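Long-range contact in protein P47 (PDB 6EKT), which is a TULIP-family protein of the botulinum neurotoxin type A2 gene cluster and may form part of a progenitor complex that protects the toxin in the gut: residues Trp289-Ile303 and Ser382-Ala394. Numbering follows the deposited sequence.
Sequences WYGLKVAALYYYPKI and SVTHWSIKSIEGA
Trp-289 and Tyr-299 each offer a ring face to a branched side chain of helix 382-394, and these two points bracket the tight part of the contact. CG2 of Val-383 stands 3.4 Å from the centroid of the Tyr-299 ring, almost on its normal, in a CH-pi contact. Further along the helix, CG1 of Ile-391 covers the six-membered ring of Trp-289 in the same manner, while CB of Ala-394 meets the edge at CZ2 (3.6 Å). With CG of Trp-289 roughly anti to the backbone N (chi1 -152°), NE1 donates to OG of Ser-390 (3.0 Å, 151°), the acceptor tilted 18° from the ring plane. Between the rings, CD1 of Leu-292 packs on CB of Ser-390 (3.6 Å), and CG of Pro-301 abuts Ser-387, whose OG turns back to bond O of Val-383. Buried Val-294 sets CG1 on CB of Ser-382 and CG2 on CB of Trp-386. Ile-303 and Ile-391 meet tip to tip through their CD1 atoms.

Toward solvent the contact is looser: a water links OH of Tyr-290 to OG of Ser-390, and the Trp-386 ring is exposed. Val-324 and Phe-336, on neighbouring strands, also touch the helix; a curled antiparallel sheet packed on one long helix is consistent with the TULIP-like fold.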
ATOM      1  N   TRP A 289      27.820 -22.295   1.262  1.00 23.63           N
ATOM      2  CA  TRP A 289      28.383 -21.352   0.283  1.00 23.49           C
ATOM      3  C   TRP A 289      28.952 -22.080  -0.944  1.00 24.21           C
ATOM      4  O   TRP A 289      29.299 -23.265  -0.862  1.00 24.55           O
ATOM      5  CB  TRP A 289      29.480 -20.493   0.934  1.00 22.70           C
ATOM      6  CG  TRP A 289      29.626 -19.146   0.309  1.00 22.53           C
ATOM      7  CD1 TRP A 289      30.641 -18.710  -0.468  1.00 22.88           C
ATOM      8  CD2 TRP A 289      28.685 -18.063   0.397  1.00 22.30           C
ATOM      9  NE1 TRP A 289      30.400 -17.408  -0.882  1.00 22.83           N
ATOM     10  CE2 TRP A 289      29.216 -16.987  -0.346  1.00 22.07           C
ATOM     11  CE3 TRP A 289      27.455 -17.896   1.056  1.00 21.77           C
ATOM     12  CZ2 TRP A 289      28.557 -15.757  -0.470  1.00 22.13           C
ATOM     13  CZ3 TRP A 289      26.787 -16.667   0.939  1.00 21.43           C
ATOM     14  CH2 TRP A 289      27.347 -15.611   0.175  1.00 22.16           C
ATOM     15  N   TYR A 290      29.033 -21.375  -2.073  1.00 24.71           N
ATOM     16  CA  TYR A 290      29.699 -21.911  -3.254  1.00 25.68           C
ATOM     17  C   TYR A 290      31.217 -22.041  -3.038  1.00 24.54           C
ATOM     18  O   TYR A 290      31.787 -21.426  -2.138  1.00 23.11           O
ATOM     19  CB  TYR A 290      29.376 -21.100  -4.511  1.00 26.57           C
ATOM     20  CG  TYR A 290      29.627 -19.612  -4.409  1.00 27.24           C
ATOM     21  CD1 TYR A 290      30.866 -19.056  -4.758  1.00 27.90           C
ATOM     22  CD2 TYR A 290      28.613 -18.744  -3.996  1.00 26.94           C
ATOM     23  CE1 TYR A 290      31.083 -17.676  -4.694  1.00 27.85           C
ATOM     24  CE2 TYR A 290      28.830 -17.376  -3.916  1.00 27.54           C
ATOM     25  CZ  TYR A 290      30.062 -16.846  -4.274  1.00 27.76           C
ATOM     26  OH  TYR A 290      30.252 -15.474  -4.186  1.00 28.23           O
ATOM     27  N   GLY A 291      31.850 -22.872  -3.847  1.00 25.45           N
ATOM     28  CA  GLY A 291      33.288 -23.109  -3.734  1.00 26.18           C
ATOM     29  C   GLY A 291      34.058 -21.858  -4.096  1.00 26.75           C
ATOM     30  O   GLY A 291      33.771 -21.223  -5.104  1.00 26.66           O
ATOM     31  N   LEU A 292      35.018 -21.507  -3.249  1.00 26.54           N
ATOM     32  CA  LEU A 292      35.937 -20.385  -3.495  1.00 27.33           C
ATOM     33  C   LEU A 292      37.360 -20.860  -3.706  1.00 28.17           C
ATOM     34  O   LEU A 292      37.918 -21.581  -2.857  1.00 27.02           O
ATOM     35  CB  LEU A 292      35.941 -19.438  -2.291  1.00 27.07           C
ATOM     36  CG  LEU A 292      34.681 -18.700  -1.962  1.00 27.46           C
ATOM     37  CD1 LEU A 292      34.933 -18.010  -0.625  1.00 26.38           C
ATOM     38  CD2 LEU A 292      34.417 -17.689  -3.072  1.00 28.25           C
ATOM     39  N   LYS A 293      37.970 -20.420  -4.811  1.00 29.15           N
ATOM     40  CA  LYS A 293      39.317 -20.853  -5.141  1.00 30.73           C
ATOM     41  C   LYS A 293      40.302 -19.909  -4.482  1.00 30.53           C
ATOM     42  O   LYS A 293      40.285 -18.708  -4.735  1.00 31.60           O
ATOM     43  CB  LYS A 293      39.552 -20.898  -6.660  1.00 32.15           C
ATOM     44  CG  LYS A 293      40.791 -21.679  -7.066  1.00 34.60           C
ATOM     45  CD  LYS A 293      40.733 -22.033  -8.548  1.00 37.45           C
ATOM     46  CE  LYS A 293      42.082 -22.208  -9.209  1.00 40.93           C
ATOM     47  NZ  LYS A 293      42.989 -23.162  -8.515  1.00 41.88           N
ATOM     48  N   VAL A 294      41.128 -20.468  -3.618  1.00 30.20           N
ATOM     49  CA  VAL A 294      42.207 -19.738  -2.947  1.00 30.64           C
ATOM     50  C   VAL A 294      43.483 -20.527  -3.200  1.00 31.11           C
ATOM     51  O   VAL A 294      43.595 -21.709  -2.831  1.00 31.05           O
ATOM     52  CB  VAL A 294      41.931 -19.555  -1.428  1.00 28.71           C
ATOM     53  CG1 VAL A 294      42.964 -18.620  -0.808  1.00 29.05           C
ATOM     54  CG2 VAL A 294      40.523 -19.036  -1.182  1.00 29.17           C
ATOM     55  N   ALA A 295      44.451 -19.869  -3.846  1.00 32.60           N
ATOM     56  CA  ALA A 295      45.609 -20.523  -4.469  1.00 33.52           C
ATOM     57  C   ALA A 295      45.154 -21.706  -5.350  1.00 33.52           C
ATOM     58  O   ALA A 295      44.307 -21.520  -6.227  1.00 34.52           O
ATOM     59  CB  ALA A 295      46.692 -20.917  -3.440  1.00 34.02           C
ATOM     60  N   ALA A 296      45.670 -22.909  -5.113  1.00 33.31           N
ATOM     61  CA  ALA A 296      45.331 -24.047  -5.992  1.00 33.45           C
ATOM     62  C   ALA A 296      44.024 -24.790  -5.634  1.00 32.37           C
ATOM     63  O   ALA A 296      43.569 -25.640  -6.396  1.00 32.29           O
ATOM     64  CB  ALA A 296      46.484 -25.018  -6.093  1.00 33.63           C
ATOM     65  N   LEU A 297      43.418 -24.463  -4.497  1.00 30.74           N
ATOM     66  CA  LEU A 297      42.315 -25.280  -3.959  1.00 29.49           C
ATOM     67  C   LEU A 297      41.012 -24.511  -3.794  1.00 28.36           C
ATOM     68  O   LEU A 297      41.007 -23.280  -3.649  1.00 28.69           O
ATOM     69  CB  LEU A 297      42.718 -25.933  -2.629  1.00 28.81           C
ATOM     70  CG  LEU A 297      43.907 -26.903  -2.601  1.00 30.06           C
ATOM     71  CD1 LEU A 297      44.460 -27.031  -1.190  1.00 29.77           C
ATOM     72  CD2 LEU A 297      43.572 -28.287  -3.184  1.00 31.09           C
ATOM     73  N   TYR A 298      39.907 -25.253  -3.795  1.00 26.98           N
ATOM     74  CA  TYR A 298      38.589 -24.690  -3.495  1.00 26.00           C
ATOM     75  C   TYR A 298      38.195 -24.951  -2.056  1.00 23.89           C
ATOM     76  O   TYR A 298      38.454 -26.036  -1.524  1.00 22.83           O
ATOM     77  CB  TYR A 298      37.536 -25.310  -4.397  1.00 28.42           C
ATOM     78  CG  TYR A 298      37.506 -24.711  -5.781  1.00 30.86           C
ATOM     79  CD1 TYR A 298      36.705 -23.598  -6.056  1.00 31.65           C
ATOM     80  CD2 TYR A 298      38.276 -25.253  -6.810  1.00 32.85           C
ATOM     81  CE1 TYR A 298      36.672 -23.038  -7.332  1.00 34.55           C
ATOM     82  CE2 TYR A 298      38.250 -24.705  -8.088  1.00 35.25           C
ATOM     83  CZ  TYR A 298      37.460 -23.598  -8.337  1.00 35.67           C
ATOM     84  OH  TYR A 298      37.442 -23.055  -9.605  1.00 39.91           O
ATOM     85  N   TYR A 299      37.526 -23.964  -1.463  1.00 22.87           N
ATOM     86  CA  TYR A 299      37.105 -23.993  -0.057  1.00 22.43           C
ATOM     87  C   TYR A 299      35.626 -23.646   0.041  1.00 22.55           C
ATOM     88  O   TYR A 299      35.082 -22.963  -0.825  1.00 24.07           O
ATOM     89  CB  TYR A 299      37.938 -22.992   0.754  1.00 21.50           C
ATOM     90  CG  TYR A 299      39.384 -23.344   0.731  1.00 21.63           C
ATOM     91  CD1 TYR A 299      40.222 -22.870  -0.308  1.00 22.04           C
ATOM     92  CD2 TYR A 299      39.936 -24.171   1.715  1.00 20.62           C
ATOM     93  CE1 TYR A 299      41.565 -23.222  -0.358  1.00 21.49           C
ATOM     94  CE2 TYR A 299      41.287 -24.527   1.668  1.00 21.06           C
ATOM     95  CZ  TYR A 299      42.097 -24.026   0.646  1.00 21.55           C
ATOM     96  OH  TYR A 299      43.416 -24.387   0.624  1.00 21.57           O
ATOM     97  N   TYR A 300      34.975 -24.138   1.091  1.00 21.89           N
ATOM     98  CA  TYR A 300      33.520 -24.180   1.134  1.00 21.97           C
ATOM     99  C   TYR A 300      32.999 -23.619   2.459  1.00 21.90           C
ATOM    100  O   TYR A 300      32.723 -24.380   3.395  1.00 22.18           O
ATOM    101  CB  TYR A 300      33.070 -25.624   0.955  1.00 22.68           C
ATOM    102  CG  TYR A 300      33.488 -26.183  -0.392  1.00 23.65           C
ATOM    103  CD1 TYR A 300      32.711 -25.944  -1.533  1.00 24.69           C
ATOM    104  CD2 TYR A 300      34.692 -26.902  -0.533  1.00 24.13           C
ATOM    105  CE1 TYR A 300      33.099 -26.447  -2.772  1.00 25.40           C
ATOM    106  CE2 TYR A 300      35.091 -27.396  -1.769  1.00 25.21           C
ATOM    107  CZ  TYR A 300      34.277 -27.153  -2.884  1.00 25.99           C
ATOM    108  OH  TYR A 300      34.666 -27.641  -4.101  1.00 27.12           O
ATOM    109  N   PRO A 301      32.836 -22.292   2.531  1.00 21.57           N
ATOM    110  CA  PRO A 301      32.332 -21.719   3.779  1.00 21.38           C
ATOM    111  C   PRO A 301      30.911 -22.200   4.111  1.00 21.77           C
ATOM    112  O   PRO A 301      30.109 -22.533   3.204  1.00 21.62           O
ATOM    113  CB  PRO A 301      32.314 -20.210   3.504  1.00 20.94           C
ATOM    114  CG  PRO A 301      33.250 -20.003   2.362  1.00 21.25           C
ATOM    115  CD  PRO A 301      33.320 -21.268   1.582  1.00 21.23           C
ATOM    116  N   LYS A 302      30.622 -22.245   5.403  1.00 20.80           N
ATOM    117  CA  LYS A 302      29.308 -22.626   5.903  1.00 21.23           C
ATOM    118  C   LYS A 302      28.799 -21.475   6.773  1.00 21.40           C
ATOM    119  O   LYS A 302      29.566 -20.922   7.569  1.00 21.06           O
ATOM    120  CB  LYS A 302      29.390 -23.923   6.728  1.00 22.41           C
ATOM    121  CG  LYS A 302      30.149 -25.074   6.067  1.00 23.20           C
ATOM    122  CD  LYS A 302      29.442 -25.566   4.804  1.00 23.86           C
ATOM    123  CE  LYS A 302      30.272 -26.649   4.142  1.00 24.94           C
ATOM    124  NZ  LYS A 302      29.563 -27.007   2.879  1.00 27.41           N
ATOM    125  N   ILE A 303      27.534 -21.082   6.606  1.00 21.63           N
ATOM    126  CA  ILE A 303      26.959 -20.074   7.483  1.00 22.44           C
ATOM    127  C   ILE A 303      25.932 -20.810   8.328  1.00 24.03           C
ATOM    128  O   ILE A 303      24.997 -21.426   7.782  1.00 24.26           O
ATOM    129  CB  ILE A 303      26.303 -18.903   6.694  1.00 21.86           C
ATOM    130  CG1 ILE A 303      27.351 -18.163   5.838  1.00 22.96           C
ATOM    131  CG2 ILE A 303      25.604 -17.908   7.645  1.00 21.73           C
ATOM    132  CD1 ILE A 303      26.748 -17.153   4.854  1.00 21.92           C
ATOM    133  N   SER A 382      44.472 -16.702   4.576  1.00 23.13           N
ATOM    134  CA  SER A 382      43.944 -16.364   3.237  1.00 23.71           C
ATOM    135  C   SER A 382      42.525 -16.881   3.023  1.00 21.97           C
ATOM    136  O   SER A 382      41.654 -16.137   2.546  1.00 21.50           O
ATOM    137  CB  SER A 382      44.892 -16.871   2.137  1.00 26.27           C
ATOM    138  OG  SER A 382      46.058 -16.038   2.115  1.00 31.72           O
ATOM    139  N   VAL A 383      42.281 -18.137   3.398  1.00 20.40           N
ATOM    140  CA  VAL A 383      40.962 -18.748   3.196  1.00 19.75           C
ATOM    141  C   VAL A 383      39.903 -17.972   3.980  1.00 19.72           C
ATOM    142  O   VAL A 383      38.800 -17.723   3.469  1.00 19.42           O
ATOM    143  CB  VAL A 383      40.951 -20.271   3.554  1.00 19.92           C
ATOM    144  CG1 VAL A 383      39.524 -20.851   3.542  1.00 19.83           C
ATOM    145  CG2 VAL A 383      41.796 -21.053   2.559  1.00 19.73           C
ATOM    146  N   THR A 384      40.247 -17.573   5.208  1.00 19.09           N
ATOM    147  CA  THR A 384      39.299 -16.860   6.093  1.00 19.32           C
ATOM    148  C   THR A 384      38.963 -15.483   5.521  1.00 19.29           C
ATOM    149  O   THR A 384      37.789 -15.118   5.441  1.00 18.86           O
ATOM    150  CB  THR A 384      39.858 -16.767   7.521  1.00 19.29           C
ATOM    151  OG1 THR A 384      40.156 -18.092   7.988  1.00 19.77           O
ATOM    152  CG2 THR A 384      38.842 -16.099   8.470  1.00 19.56           C
ATOM    153  N   HIS A 385      39.990 -14.757   5.079  1.00 19.78           N
ATOM    154  CA  HIS A 385      39.834 -13.481   4.410  1.00 21.14           C
ATOM    155  C   HIS A 385      38.980 -13.581   3.148  1.00 21.45           C
ATOM    156  O   HIS A 385      38.009 -12.825   3.030  1.00 21.62           O
ATOM    157  CB  HIS A 385      41.200 -12.868   4.073  1.00 22.08           C
ATOM    158  CG  HIS A 385      41.106 -11.523   3.426  1.00 23.89           C
ATOM    159  ND1 HIS A 385      40.653 -10.405   4.093  1.00 24.71           N
ATOM    160  CD2 HIS A 385      41.391 -11.119   2.166  1.00 24.46           C
ATOM    161  CE1 HIS A 385      40.670  -9.368   3.269  1.00 25.10           C
ATOM    162  NE2 HIS A 385      41.124  -9.774   2.096  1.00 25.52           N
ATOM    163  N   TRP A 386      39.314 -14.501   2.233  1.00 21.70           N
ATOM    164  CA  TRP A 386      38.502 -14.709   1.011  1.00 22.56           C
ATOM    165  C   TRP A 386      37.042 -15.071   1.328  1.00 21.23           C
ATOM    166  O   TRP A 386      36.095 -14.578   0.678  1.00 21.54           O
ATOM    167  CB  TRP A 386      39.124 -15.798   0.123  1.00 24.52           C
ATOM    168  CG  TRP A 386      39.946 -15.287  -1.025  1.00 27.49           C
ATOM    169  CD1 TRP A 386      39.642 -15.404  -2.358  1.00 28.84           C
ATOM    170  CD2 TRP A 386      41.214 -14.622  -0.962  1.00 28.80           C
ATOM    171  NE1 TRP A 386      40.630 -14.831  -3.119  1.00 30.91           N
ATOM    172  CE2 TRP A 386      41.602 -14.341  -2.290  1.00 30.64           C
ATOM    173  CE3 TRP A 386      42.051 -14.213   0.089  1.00 29.56           C
ATOM    174  CZ2 TRP A 386      42.804 -13.675  -2.605  1.00 32.15           C
ATOM    175  CZ3 TRP A 386      43.256 -13.549  -0.230  1.00 31.60           C
ATOM    176  CH2 TRP A 386      43.611 -13.290  -1.564  1.00 32.23           C
ATOM    177  N   SER A 387      36.850 -15.919   2.332  1.00 20.14           N
ATOM    178  CA  SER A 387      35.488 -16.335   2.730  1.00 20.10           C
ATOM    179  C   SER A 387      34.658 -15.139   3.221  1.00 19.82           C
ATOM    180  O   SER A 387      33.495 -14.944   2.814  1.00 19.16           O
ATOM    181  CB  SER A 387      35.547 -17.412   3.827  1.00 20.02           C
ATOM    182  OG  SER A 387      36.148 -18.601   3.346  1.00 19.66           O
ATOM    183  N   ILE A 388      35.245 -14.355   4.126  1.00 19.76           N
ATOM    184  CA  ILE A 388      34.558 -13.180   4.670  1.00 19.69           C
ATOM    185  C   ILE A 388      34.254 -12.173   3.549  1.00 20.12           C
ATOM    186  O   ILE A 388      33.097 -11.711   3.424  1.00 20.01           O
ATOM    187  CB  ILE A 388      35.375 -12.519   5.828  1.00 19.74           C
ATOM    188  CG1 ILE A 388      35.318 -13.404   7.090  1.00 19.26           C
ATOM    189  CG2 ILE A 388      34.821 -11.122   6.145  1.00 20.01           C
ATOM    190  CD1 ILE A 388      36.321 -13.025   8.179  1.00 20.19           C
ATOM    191  N   LYS A 389      35.249 -11.887   2.702  1.00 21.39           N
ATOM    192  CA  LYS A 389      35.058 -10.911   1.595  1.00 22.53           C
ATOM    193  C   LYS A 389      34.008 -11.400   0.595  1.00 22.47           C
ATOM    194  O   LYS A 389      33.159 -10.605   0.133  1.00 22.37           O
ATOM    195  CB  LYS A 389      36.369 -10.593   0.887  1.00 23.77           C
ATOM    196  CG  LYS A 389      37.362  -9.837   1.784  1.00 24.88           C
ATOM    197  CD  LYS A 389      36.979  -8.388   1.986  1.00 25.63           C
ATOM    198  CE  LYS A 389      37.068  -7.582   0.689  1.00 27.39           C
ATOM    199  NZ  LYS A 389      36.621  -6.167   0.888  1.00 28.78           N
ATOM    200  N   SER A 390      34.036 -12.702   0.304  1.00 22.08           N
ATOM    201  CA  SER A 390      33.040 -13.297  -0.615  1.00 22.43           C
ATOM    202  C   SER A 390      31.614 -13.073  -0.115  1.00 22.27           C
ATOM    203  O   SER A 390      30.763 -12.554  -0.852  1.00 22.50           O
ATOM    204  CB  SER A 390      33.298 -14.794  -0.838  1.00 22.68           C
ATOM    205  OG  SER A 390      32.349 -15.319  -1.753  1.00 23.27           O
ATOM    206  N   ILE A 391      31.372 -13.454   1.140  1.00 21.39           N
ATOM    207  CA  ILE A 391      30.057 -13.336   1.750  1.00 21.51           C
ATOM    208  C   ILE A 391      29.632 -11.866   1.806  1.00 22.06           C
ATOM    209  O   ILE A 391      28.525 -11.524   1.354  1.00 22.14           O
ATOM    210  CB  ILE A 391      30.006 -14.005   3.139  1.00 20.47           C
ATOM    211  CG1 ILE A 391      30.252 -15.515   2.994  1.00 20.97           C
ATOM    212  CG2 ILE A 391      28.685 -13.689   3.865  1.00 19.65           C
ATOM    213  CD1 ILE A 391      30.523 -16.226   4.313  1.00 20.49           C
ATOM    214  N   GLU A 392      30.518 -10.995   2.303  1.00 22.20           N
ATOM    215  CA  GLU A 392      30.204  -9.551   2.408  1.00 23.37           C
ATOM    216  C   GLU A 392      29.783  -8.984   1.073  1.00 23.81           C
ATOM    217  O   GLU A 392      28.834  -8.220   1.003  1.00 23.10           O
ATOM    218  CB  GLU A 392      31.398  -8.749   2.939  1.00 23.40           C
ATOM    219  CG  GLU A 392      31.631  -8.988   4.426  1.00 23.26           C
ATOM    220  CD  GLU A 392      32.916  -8.371   4.944  1.00 24.22           C
ATOM    221  OE1 GLU A 392      33.778  -7.961   4.127  1.00 23.72           O
ATOM    222  OE2 GLU A 392      33.050  -8.291   6.192  1.00 25.55           O
ATOM    223  N   GLY A 393      30.485  -9.389   0.011  1.00 24.33           N
ATOM    224  CA  GLY A 393      30.238  -8.842  -1.320  1.00 25.28           C
ATOM    225  C   GLY A 393      28.950  -9.384  -1.932  1.00 24.81           C
ATOM    226  O   GLY A 393      28.408  -8.785  -2.858  1.00 25.08           O
ATOM    227  N   ALA A 394      28.476 -10.518  -1.419  1.00 23.60           N
ATOM    228  CA  ALA A 394      27.298 -11.191  -1.980  1.00 24.11           C
ATOM    229  C   ALA A 394      26.002 -10.775  -1.276  1.00 24.22           C
ATOM    230  O   ALA A 394      24.933 -11.178  -1.701  1.00 24.64           O
ATOM    231  CB  ALA A 394      27.466 -12.696  -1.908  1.00 23.01           C
TER
HETATM  232  O   HOH W   1      32.899 -14.297  -4.179  1.00 29.95           O